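Local coordinates for SnoaL-like domain-containing protein (PDB 3FLJ) that is of unknown function but adopts the cystatin-like alpha+beta fold of the SnoaL-like family and assembles as a pair of subunits, at residues A[46-51]-A[117-122]; A[89-94]-A[106-111]; A[79-84]-A[93-98]. One frame throughout, in Å; residues are numbered along the deposited sequence. Where two conformers were deposited one is given.

Contact 1: residues A[46-51]-A[117-122]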
loop_
_atom_site.group_PDB
_atom_site.type_symbol
_atom_site.label_atom_id
_atom_site.label_comp_id
_atom_site.label_asym_id
_atom_site.label_seq_id
_atom_site.Cartn_x
_atom_site.Cartn_y
_atom_site.Cartn_z
ATOM N N ASP A 46 -16.266 -16.852 -1.551
ATOM C CA ASP A 46 -16.781 -15.534 -1.144
ATOM C C ASP A 46 -15.654 -14.490 -0.936
ATOM O O ASP A 46 -15.761 -13.612 -0.059
ATOM C CB ASP A 46 -17.658 -15.699 0.126
ATOM C CG ASP A 46 -16.898 -16.307 1.342
ATOM O OD1 ASP A 46 -15.695 -16.688 1.236
ATOM O OD2 ASP A 46 -17.543 -16.433 2.410
ATOM N N VAL A 47 -14.581 -14.590 -1.741
ATOM C CA VAL A 47 -13.436 -13.656 -1.678
ATOM C C VAL A 47 -13.900 -12.193 -1.827
ATOM O O VAL A 47 -14.817 -11.925 -2.595
ATOM C CB VAL A 47 -12.342 -13.962 -2.769
ATOM C CG1 VAL A 47 -12.923 -13.883 -4.200
ATOM C CG2 VAL A 47 -11.108 -13.031 -2.611
ATOM N N ARG A 48 -13.292 -11.302 -1.049
ATOM C CA ARG A 48 -13.556 -9.865 -1.065
ATOM C C ARG A 48 -12.336 -9.183 -1.679
ATOM O O ARG A 48 -11.226 -9.361 -1.176
ATOM C CB ARG A 48 -13.793 -9.370 0.352
ATOM C CG ARG A 48 -15.068 -9.921 0.957
ATOM C CD ARG A 48 -15.283 -9.508 2.400
ATOM N NE ARG A 48 -14.382 -10.155 3.375
ATOM C CZ ARG A 48 -14.438 -11.436 3.805
ATOM N NH1 ARG A 48 -15.348 -12.309 3.365
ATOM N NH2 ARG A 48 -13.555 -11.858 4.713
ATOM N N PHE A 49 -12.538 -8.468 -2.791
ATOM C CA PHE A 49 -11.485 -7.694 -3.468
ATOM C C PHE A 49 -11.792 -6.202 -3.290
ATOM O O PHE A 49 -12.880 -5.766 -3.653
ATOM C CB PHE A 49 -11.349 -8.060 -4.938
ATOM C CG PHE A 49 -10.356 -7.202 -5.676
ATOM C CD1 PHE A 49 -8.981 -7.352 -5.444
ATOM C CD2 PHE A 49 -10.788 -6.219 -6.573
ATOM C CE1 PHE A 49 -8.037 -6.539 -6.104
ATOM C CE2 PHE A 49 -9.860 -5.386 -7.246
ATOM C CZ PHE A 49 -8.478 -5.548 -7.016
HETATM N N MSE A 50 -10.822 -5.462 -2.743
HETATM C CA MSE A 50 -10.929 -4.023 -2.485
HETATM C C MSE A 50 -9.866 -3.296 -3.331
HETATM O O MSE A 50 -8.672 -3.345 -3.003
HETATM C CB MSE A 50 -10.746 -3.790 -0.993
HETATM C CG MSE A 50 -11.962 -4.205 -0.170
HETATM SE SE MSE A 50 -11.468 -4.695 1.624
HETATM C CE MSE A 50 -10.676 -6.478 1.228
ATOM N N PRO A 51 -10.292 -2.601 -4.424
ATOM C CA PRO A 51 -9.309 -1.977 -5.314
ATOM C C PRO A 51 -8.683 -0.687 -4.773
ATOM O O PRO A 51 -9.220 -0.111 -3.843
ATOM C CB PRO A 51 -10.151 -1.683 -6.557
ATOM C CG PRO A 51 -11.466 -1.323 -6.010
ATOM C CD PRO A 51 -11.669 -2.295 -4.892
ATOM N N ILE A 117 -7.380 -17.330 -0.885
ATOM C CA ILE A 117 -7.412 -15.885 -0.665
ATOM C C ILE A 117 -8.837 -15.479 -0.262
ATOM O O ILE A 117 -9.764 -15.616 -1.065
ATOM C CB ILE A 117 -6.940 -15.089 -1.922
ATOM C CG1 ILE A 117 -5.484 -15.472 -2.281
ATOM C CG2 ILE A 117 -7.058 -13.582 -1.683
ATOM C CD1 ILE A 117 -4.963 -14.855 -3.570
ATOM N N GLN A 118 -8.985 -14.996 0.980
ATOM C CA GLN A 118 -10.272 -14.564 1.546
ATOM C C GLN A 118 -10.470 -13.054 1.354
ATOM O O GLN A 118 -11.564 -12.637 1.004
ATOM C CB GLN A 118 -10.361 -14.928 3.034
ATOM C CG GLN A 118 -11.757 -14.760 3.670
ATOM C CD GLN A 118 -12.825 -15.679 3.046
ATOM O OE1 GLN A 118 -12.849 -16.888 3.298
ATOM N NE2 GLN A 118 -13.712 -15.093 2.238
ATOM N N ASP A 119 -9.439 -12.262 1.657
ATOM C CA ASP A 119 -9.437 -10.793 1.473
ATOM C C ASP A 119 -8.213 -10.405 0.661
ATOM O O ASP A 119 -7.118 -10.872 0.960
ATOM C CB ASP A 119 -9.393 -10.060 2.803
ATOM C CG ASP A 119 -10.615 -10.316 3.642
ATOM O OD1 ASP A 119 -11.688 -9.827 3.266
ATOM O OD2 ASP A 119 -10.485 -10.978 4.683
ATOM N N PHE A 120 -8.422 -9.546 -0.338
ATOM C CA PHE A 120 -7.399 -9.075 -1.280
ATOM C C PHE A 120 -7.665 -7.563 -1.397
ATOM O O PHE A 120 -8.616 -7.147 -2.064
ATOM C CB PHE A 120 -7.610 -9.827 -2.610
ATOM C CG PHE A 120 -6.461 -9.739 -3.609
ATOM C CD1 PHE A 120 -5.695 -8.571 -3.809
ATOM C CD2 PHE A 120 -6.212 -10.837 -4.450
ATOM C CE1 PHE A 120 -4.665 -8.536 -4.765
ATOM C CE2 PHE A 120 -5.179 -10.802 -5.415
ATOM C CZ PHE A 120 -4.412 -9.640 -5.570
ATOM N N GLU A 121 -6.839 -6.759 -0.723
ATOM C CA GLU A 121 -6.972 -5.301 -0.677
ATOM C C GLU A 121 -5.730 -4.666 -1.296
ATOM O O GLU A 121 -4.613 -4.997 -0.887
ATOM C CB GLU A 121 -7.160 -4.878 0.773
ATOM C CG GLU A 121 -7.420 -3.386 0.977
ATOM C CD GLU A 121 -7.948 -3.085 2.361
ATOM O OE1 GLU A 121 -7.676 -3.853 3.301
ATOM O OE2 GLU A 121 -8.655 -2.083 2.512
ATOM N N VAL A 122 -5.923 -3.763 -2.269
ATOM C CA VAL A 122 -4.814 -3.148 -3.008
ATOM C C VAL A 122 -4.657 -1.670 -2.653
ATOM O O VAL A 122 -5.619 -0.904 -2.734
ATOM C CB VAL A 122 -4.976 -3.323 -4.527
ATOM C CG1 VAL A 122 -3.782 -2.669 -5.307
ATOM C CG2 VAL A 122 -5.101 -4.795 -4.893
#

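Contact 2: residues A[89-94]-A[106-111]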
loop_
_atom_site.group_PDB
_atom_site.type_symbol
_atom_site.label_atom_id
_atom_site.label_comp_id
_atom_site.label_asym_id
_atom_site.label_seq_id
_atom_site.Cartn_x
_atom_site.Cartn_y
_atom_site.Cartn_z
ATOM N N ASP A 89 -1.324 -13.963 6.885
ATOM C CA ASP A 89 -1.241 -12.506 6.704
ATOM C C ASP A 89 -0.038 -12.154 5.854
ATOM O O ASP A 89 1.082 -12.427 6.268
ATOM C CB ASP A 89 -1.096 -11.863 8.091
ATOM C CG ASP A 89 -2.303 -12.111 8.979
ATOM O OD1 ASP A 89 -3.422 -11.836 8.520
ATOM O OD2 ASP A 89 -2.132 -12.584 10.130
ATOM N N TRP A 90 -0.270 -11.572 4.665
ATOM C CA TRP A 90 0.802 -11.228 3.706
ATOM C C TRP A 90 0.646 -9.857 3.050
ATOM O O TRP A 90 -0.473 -9.372 2.888
ATOM C CB TRP A 90 0.879 -12.293 2.599
ATOM C CG TRP A 90 1.225 -13.649 3.120
ATOM C CD1 TRP A 90 0.364 -14.581 3.587
ATOM C CD2 TRP A 90 2.536 -14.194 3.274
ATOM N NE1 TRP A 90 1.048 -15.689 4.010
ATOM C CE2 TRP A 90 2.386 -15.486 3.840
ATOM C CE3 TRP A 90 3.825 -13.726 2.980
ATOM C CZ2 TRP A 90 3.476 -16.326 4.112
ATOM C CZ3 TRP A 90 4.920 -14.554 3.257
ATOM C CH2 TRP A 90 4.734 -15.847 3.805
ATOM N N ALA A 91 1.785 -9.253 2.695
ATOM C CA ALA A 91 1.855 -7.967 1.979
ATOM C C ALA A 91 2.854 -8.180 0.836
ATOM O O ALA A 91 4.041 -8.416 1.102
ATOM C CB ALA A 91 2.328 -6.863 2.916
ATOM N N LEU A 92 2.359 -8.192 -0.406
ATOM C CA LEU A 92 3.190 -8.383 -1.600
ATOM C C LEU A 92 3.360 -7.026 -2.292
ATOM O O LEU A 92 2.435 -6.513 -2.933
ATOM C CB LEU A 92 2.599 -9.411 -2.567
ATOM C CG LEU A 92 2.479 -10.869 -2.122
ATOM C CD1 LEU A 92 1.356 -11.052 -1.131
ATOM C CD2 LEU A 92 2.290 -11.817 -3.347
ATOM N N GLU A 93 4.556 -6.464 -2.151
ATOM C CA GLU A 93 4.916 -5.176 -2.732
ATOM C C GLU A 93 5.294 -5.365 -4.194
ATOM O O GLU A 93 6.103 -6.233 -4.497
ATOM C CB GLU A 93 6.086 -4.580 -1.955
ATOM C CG GLU A 93 6.676 -3.272 -2.459
ATOM C CD GLU A 93 7.940 -2.946 -1.703
ATOM O OE1 GLU A 93 7.976 -3.175 -0.490
ATOM O OE2 GLU A 93 8.907 -2.499 -2.302
ATOM N N PHE A 94 4.745 -4.520 -5.072
ATOM C CA PHE A 94 5.037 -4.556 -6.512
ATOM C C PHE A 94 5.309 -3.180 -7.107
ATOM O O PHE A 94 4.987 -2.157 -6.493
ATOM C CB PHE A 94 3.889 -5.233 -7.276
ATOM C CG PHE A 94 2.558 -4.508 -7.199
ATOM C CD1 PHE A 94 2.236 -3.500 -8.121
ATOM C CD2 PHE A 94 1.612 -4.856 -6.233
ATOM C CE1 PHE A 94 0.987 -2.830 -8.073
ATOM C CE2 PHE A 94 0.352 -4.207 -6.175
ATOM C CZ PHE A 94 0.041 -3.188 -7.096
ATOM N N VAL A 106 0.918 -2.437 -3.032
ATOM C CA VAL A 106 0.924 -3.618 -2.156
ATOM C C VAL A 106 -0.407 -4.374 -2.272
ATOM O O VAL A 106 -1.467 -3.754 -2.182
ATOM C CB VAL A 106 1.156 -3.261 -0.662
ATOM C CG1 VAL A 106 1.057 -4.543 0.252
ATOM C CG2 VAL A 106 2.509 -2.577 -0.487
ATOM N N ASP A 107 -0.322 -5.692 -2.487
ATOM C CA ASP A 107 -1.475 -6.600 -2.408
ATOM C C ASP A 107 -1.514 -7.082 -0.956
ATOM O O ASP A 107 -0.616 -7.814 -0.528
ATOM C CB ASP A 107 -1.318 -7.807 -3.354
ATOM C CG ASP A 107 -1.276 -7.413 -4.830
ATOM O OD1 ASP A 107 -1.940 -6.429 -5.232
ATOM O OD2 ASP A 107 -0.607 -8.127 -5.601
ATOM N N LEU A 108 -2.532 -6.656 -0.203
ATOM C CA LEU A 108 -2.727 -7.067 1.199
ATOM C C LEU A 108 -3.611 -8.305 1.163
ATOM O O LEU A 108 -4.796 -8.207 0.817
ATOM C CB LEU A 108 -3.361 -5.957 2.033
ATOM C CG LEU A 108 -2.497 -4.710 2.243
ATOM C CD1 LEU A 108 -3.342 -3.535 2.760
ATOM C CD2 LEU A 108 -1.312 -5.023 3.182
ATOM N N ILE A 109 -3.036 -9.452 1.529
ATOM C CA ILE A 109 -3.707 -10.751 1.445
ATOM C C ILE A 109 -3.954 -11.353 2.813
ATOM O O ILE A 109 -3.042 -11.373 3.641
ATOM C CB ILE A 109 -2.876 -11.751 0.594
ATOM C CG1 ILE A 109 -2.657 -11.224 -0.836
ATOM C CG2 ILE A 109 -3.537 -13.151 0.541
ATOM C CD1 ILE A 109 -3.911 -10.972 -1.685
ATOM N N THR A 110 -5.188 -11.823 3.025
ATOM C CA THR A 110 -5.591 -12.589 4.205
ATOM C C THR A 110 -6.077 -13.939 3.677
ATOM O O THR A 110 -7.008 -13.982 2.855
ATOM C CB THR A 110 -6.702 -11.916 5.012
ATOM O OG1 THR A 110 -6.357 -10.541 5.227
ATOM C CG2 THR A 110 -6.878 -12.624 6.369
ATOM N N LEU A 111 -5.426 -15.021 4.114
ATOM C CA LEU A 111 -5.804 -16.385 3.727
ATOM C C LEU A 111 -6.775 -16.952 4.759
ATOM O O LEU A 111 -6.745 -16.556 5.930
ATOM C CB LEU A 111 -4.577 -17.302 3.599
ATOM C CG LEU A 111 -3.469 -16.851 2.624
ATOM C CD1 LEU A 111 -2.251 -17.790 2.709
ATOM C CD2 LEU A 111 -3.972 -16.743 1.184
#

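Contact 3: residues A[79-84]-A[93-98]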
loop_
_atom_site.group_PDB
_atom_site.type_symbol
_atom_site.label_atom_id
_atom_site.label_comp_id
_atom_site.label_asym_id
_atom_site.label_seq_id
_atom_site.Cartn_x
_atom_site.Cartn_y
_atom_site.Cartn_z
ATOM N N ARG A 79 6.190 -6.455 -11.723
ATOM C CA ARG A 79 6.985 -7.402 -10.935
ATOM C C ARG A 79 6.833 -7.124 -9.451
ATOM O O ARG A 79 6.718 -5.958 -9.042
ATOM C CB ARG A 79 8.483 -7.448 -11.318
ATOM C CG ARG A 79 9.393 -6.290 -10.904
ATOM C CD ARG A 79 9.050 -5.016 -11.623
ATOM N NE ARG A 79 9.987 -3.940 -11.288
ATOM C CZ ARG A 79 10.091 -2.771 -11.934
ATOM N NH1 ARG A 79 9.291 -2.456 -12.958
ATOM N NH2 ARG A 79 11.002 -1.886 -11.527
ATOM N N TYR A 80 6.840 -8.195 -8.663
ATOM C CA TYR A 80 6.867 -8.070 -7.211
ATOM C C TYR A 80 8.300 -7.712 -6.812
ATOM O O TYR A 80 9.245 -8.088 -7.511
ATOM C CB TYR A 80 6.373 -9.343 -6.517
ATOM C CG TYR A 80 4.881 -9.515 -6.656
ATOM C CD1 TYR A 80 4.008 -8.732 -5.896
ATOM C CD2 TYR A 80 4.326 -10.460 -7.541
ATOM C CE1 TYR A 80 2.605 -8.867 -6.005
ATOM C CE2 TYR A 80 2.912 -10.616 -7.647
ATOM C CZ TYR A 80 2.067 -9.815 -6.872
ATOM O OH TYR A 80 0.713 -9.942 -6.968
ATOM N N ARG A 81 8.430 -6.928 -5.742
ATOM C CA ARG A 81 9.718 -6.507 -5.172
ATOM C C ARG A 81 9.980 -7.237 -3.869
ATOM O O ARG A 81 11.035 -7.846 -3.713
ATOM C CB ARG A 81 9.750 -4.998 -4.961
ATOM C CG ARG A 81 9.534 -4.247 -6.269
ATOM C CD ARG A 81 10.006 -2.824 -6.239
ATOM N NE ARG A 81 9.386 -2.007 -5.183
ATOM C CZ ARG A 81 9.484 -0.672 -5.095
ATOM N NH1 ARG A 81 10.119 0.056 -6.016
ATOM N NH2 ARG A 81 8.916 -0.040 -4.083
ATOM N N ARG A 82 9.013 -7.172 -2.946
ATOM C CA ARG A 82 9.111 -7.826 -1.637
ATOM C C ARG A 82 7.848 -8.605 -1.271
ATOM O O ARG A 82 6.749 -8.121 -1.515
ATOM C CB ARG A 82 9.452 -6.814 -0.547
ATOM C CG ARG A 82 10.859 -6.253 -0.675
ATOM C CD ARG A 82 11.214 -5.411 0.537
ATOM N NE ARG A 82 10.415 -4.187 0.647
ATOM C CZ ARG A 82 10.436 -3.330 1.683
ATOM N NH1 ARG A 82 11.232 -3.519 2.722
ATOM N NH2 ARG A 82 9.665 -2.240 1.683
ATOM N N ILE A 83 8.037 -9.807 -0.718
ATOM C CA ILE A 83 6.961 -10.696 -0.251
ATOM C C ILE A 83 7.160 -10.733 1.259
ATOM O O ILE A 83 8.122 -11.331 1.724
ATOM C CB ILE A 83 7.063 -12.138 -0.865
ATOM C CG1 ILE A 83 7.229 -12.120 -2.397
ATOM C CG2 ILE A 83 5.855 -12.992 -0.455
ATOM C CD1 ILE A 83 6.142 -11.392 -3.145
HETATM N N MSE A 84 6.273 -10.092 2.018
HETATM C CA MSE A 84 6.406 -9.970 3.483
HETATM C C MSE A 84 5.197 -10.549 4.194
HETATM O O MSE A 84 4.071 -10.332 3.765
HETATM C CB MSE A 84 6.584 -8.497 3.849
HETATM C CG MSE A 84 7.919 -7.937 3.370
HETATM SE SE MSE A 84 8.035 -6.019 3.435
HETATM C CE MSE A 84 6.835 -5.627 2.058
ATOM N N GLU A 93 4.556 -6.464 -2.151
ATOM C CA GLU A 93 4.916 -5.176 -2.732
ATOM C C GLU A 93 5.294 -5.365 -4.194
ATOM O O GLU A 93 6.103 -6.233 -4.497
ATOM C CB GLU A 93 6.086 -4.580 -1.955
ATOM C CG GLU A 93 6.676 -3.272 -2.459
ATOM C CD GLU A 93 7.940 -2.946 -1.703
ATOM O OE1 GLU A 93 7.976 -3.175 -0.490
ATOM O OE2 GLU A 93 8.907 -2.499 -2.302
ATOM N N PHE A 94 4.745 -4.520 -5.072
ATOM C CA PHE A 94 5.037 -4.556 -6.512
ATOM C C PHE A 94 5.309 -3.180 -7.107
ATOM O O PHE A 94 4.987 -2.157 -6.493
ATOM C CB PHE A 94 3.889 -5.233 -7.276
ATOM C CG PHE A 94 2.558 -4.508 -7.199
ATOM C CD1 PHE A 94 2.236 -3.500 -8.121
ATOM C CD2 PHE A 94 1.612 -4.856 -6.233
ATOM C CE1 PHE A 94 0.987 -2.830 -8.073
ATOM C CE2 PHE A 94 0.352 -4.207 -6.175
ATOM C CZ PHE A 94 0.041 -3.188 -7.096
ATOM N N GLN A 95 5.927 -3.197 -8.288
ATOM C CA GLN A 95 6.148 -2.021 -9.124
ATOM C C GLN A 95 5.652 -2.363 -10.539
ATOM O O GLN A 95 5.755 -3.513 -10.988
ATOM C CB GLN A 95 7.612 -1.610 -9.138
ATOM C CG GLN A 95 7.858 -0.241 -9.804
ATOM C CD GLN A 95 9.290 0.255 -9.705
ATOM O OE1 GLN A 95 10.102 -0.274 -8.945
ATOM N NE2 GLN A 95 9.609 1.284 -10.487
ATOM N N CYS A 96 5.091 -1.367 -11.218
ATOM C CA CYS A 96 4.583 -1.519 -12.588
ATOM C C CYS A 96 4.384 -0.140 -13.217
ATOM O O CYS A 96 4.817 0.883 -12.642
ATOM C CB CYS A 96 3.261 -2.324 -12.581
ATOM S SG CYS A 96 1.958 -1.539 -11.668
ATOM N N LYS A 97 3.834 -0.131 -14.428
ATOM C CA LYS A 97 3.418 1.096 -15.099
ATOM C C LYS A 97 1.964 0.984 -15.569
ATOM O O LYS A 97 1.453 -0.129 -15.779
ATOM C CB LYS A 97 4.332 1.438 -16.286
ATOM C CG LYS A 97 5.809 1.484 -15.943
ATOM C CD LYS A 97 6.703 2.019 -17.058
ATOM C CE LYS A 97 6.582 3.528 -17.220
ATOM N NZ LYS A 97 7.619 4.122 -18.126
ATOM N N VAL A 98 1.301 2.141 -15.654
ATOM C CA VAL A 98 -0.026 2.299 -16.261
ATOM C C VAL A 98 0.290 3.263 -17.409
ATOM O O VAL A 98 0.451 4.476 -17.182
ATOM C CB VAL A 98 -1.081 2.846 -15.280
ATOM C CG1 VAL A 98 -2.409 3.052 -15.988
ATOM C CG2 VAL A 98 -1.250 1.892 -14.114
#

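Contact 1: residues A[46-51]-A[117-122]
With CG anti to the backbone N in both Phe49 (chi1 175°) and Phe120 (chi1 -166°), the two rings lie side by side on one face of the sheet. The edge of Phe49 meets the face of Phe120 in a T-shaped stack, centroids 5.5 Å apart and planes at 76°. Phe49 CE1 touches Val122 CG2 at 3.6 Å. On the other face Arg48 bends at chi3, which carries its guanidinium alongside Asp119: Arg48 NE lies 2.7 Å from Asp119 OD1 in a salt bridge whose hydrogen bond is bent and weak, and NH2 reaches OD2 only weakly. Nearby, CB of Met50, a selenomethionine, rests on CG of Glu121 at 3.9 Å, whose carboxylate pairs with Arg125 and Arg81 of the second subunit. At the strand start Gln118 NE2 gives Asp46 OD1 a nearly straight bond of 2.7 Å, in its own amide plane but from above the carboxylate. Helices 61-74 and 22-31 cover the phenylalanine face. Four backbone hydrogen bonds, the first donated by Arg48 N and the last by Val122 N, join the strands in parallel; against strand 101-111, on the other side, Gln118 and Asp119 form a classic beta bulge within the curved sheet of a cystatin-like fold.

Contact 2: residues A[89-94]-A[106-111]
Trp90 and Ile109 face each other as a hydrogen-bonded pair, Trp90 N to Ile109 O at 3.0 Å and Ile109 N to Trp90 O at 2.9 Å. Two residues on, Leu92 and Asp107 repeat the exchange, Asp107 N reaching Leu92 O at 2.9 Å. The side chains of these pairs share one face of the sheet. There the Leu92 and Ile109 side chains cross, Leu92 CD1 4.0 Å from Ile109 CG1, and the indole of Trp90 is met by Leu111 CD1, 4.1 Å from NE1. Phe94 is on the same face, and its first torsion, with CG between the backbone N and the carbonyl carbon (chi1 63°), turns the ring toward strand 106-111, Phe94 CE2 coming to 3.3 Å from Asp107 OD1; ring and carboxylate planes are 36° apart. On the opposite face Ala91 CB touches both Val106 CG1 at 3.8 Å and Leu108 CD2 at 4.1 Å.

In the next shell, Tyr80 OH hydrogen-bonds Asp107 OD2 and so limits the rotation of this buried carboxylate, whose OD1 lies near an unidentified bound molecule. The indole N-H of Trp90 is taken by Gly87 O, Phe78 stacks on Phe94, and Met27 and Gln28 of helix 22-31 cover Leu92. The alanine face instead meets the second subunit: Ala91 packs on its own counterpart there, and Asp89 is bound by Arg82 of that chain. This is an antiparallel beta hairpin with one face under a helix and the other in the dimer interface, an arrangement in keeping with cystatin-like domains, whose concave side often forms a pocket.

Contact 3: residues A[79-84]-A[93-98]
Glu93 OE1 is gripped by two nitrogens of Arg82, NE and NH2, each at 2.9 Å, the guanidinium arriving side-on with its edge toward the carboxylate. Arg82 NH2 is accepted by the syn lone pair of OE1, and the two planes stand 81° apart. Arg81 takes the other oxygen: OE2 uses its anti lone pair for Arg81 NE at 3.0 Å, and Arg81 NH2 adds a weak bond to the same OE2. The extended Glu93 chain, its CG trans to the backbone N (chi1 176°), thus ends between two arginines, which would probably favour its ionised form. Arg81 NH1 also donates to Gln95 OE1 at 2.9 Å, from above the carbonyl plane, while the Arg79 guanidinium stacks over the Gln95 amide, planes 27° apart. Met84, a selenomethionine, lays its SE over the Arg82 guanidinium, 3.9 Å from the plane. On the other face Tyr80 CD1 touches Phe94 CB at 3.8 Å. The arginines continue into the dimer interface, Arg81 to Glu121 and Arg82 to Asp89 of the second subunit. Arg81 N donates to Glu93 O over 2.7 Å, and both Arg81 and Arg82 lie opposite Glu93: a classic beta bulge in an antiparallel hairpin, with a salt-bridge network on its subunit-facing side.

The three contacts are three of the strand joins of one curved sheet. Contact 2 lies in the middle, its centre about 10 Å from that of contact 1 and 11 Å from that of contact 3, whereas the centres of contacts 1 and 3 are about 17 Å apart. A probable hydrogen bond, Glu121 O to Leu108 N (2.7 Å), ties contact 1 to contact 2; another, Ala91 N to Met84 O (2.7 Å), ties contact 2 to contact 3, which shares Glu93 and Phe94 with it. Contacts 1 and 3 touch where Val122 CG1 packs on Phe94 CZ (4.3 Å), and meet again across the dimer. Phe120, Asp107 and Phe94 approach unidentified bound molecules, consistent with a pocket on the helix-covered face.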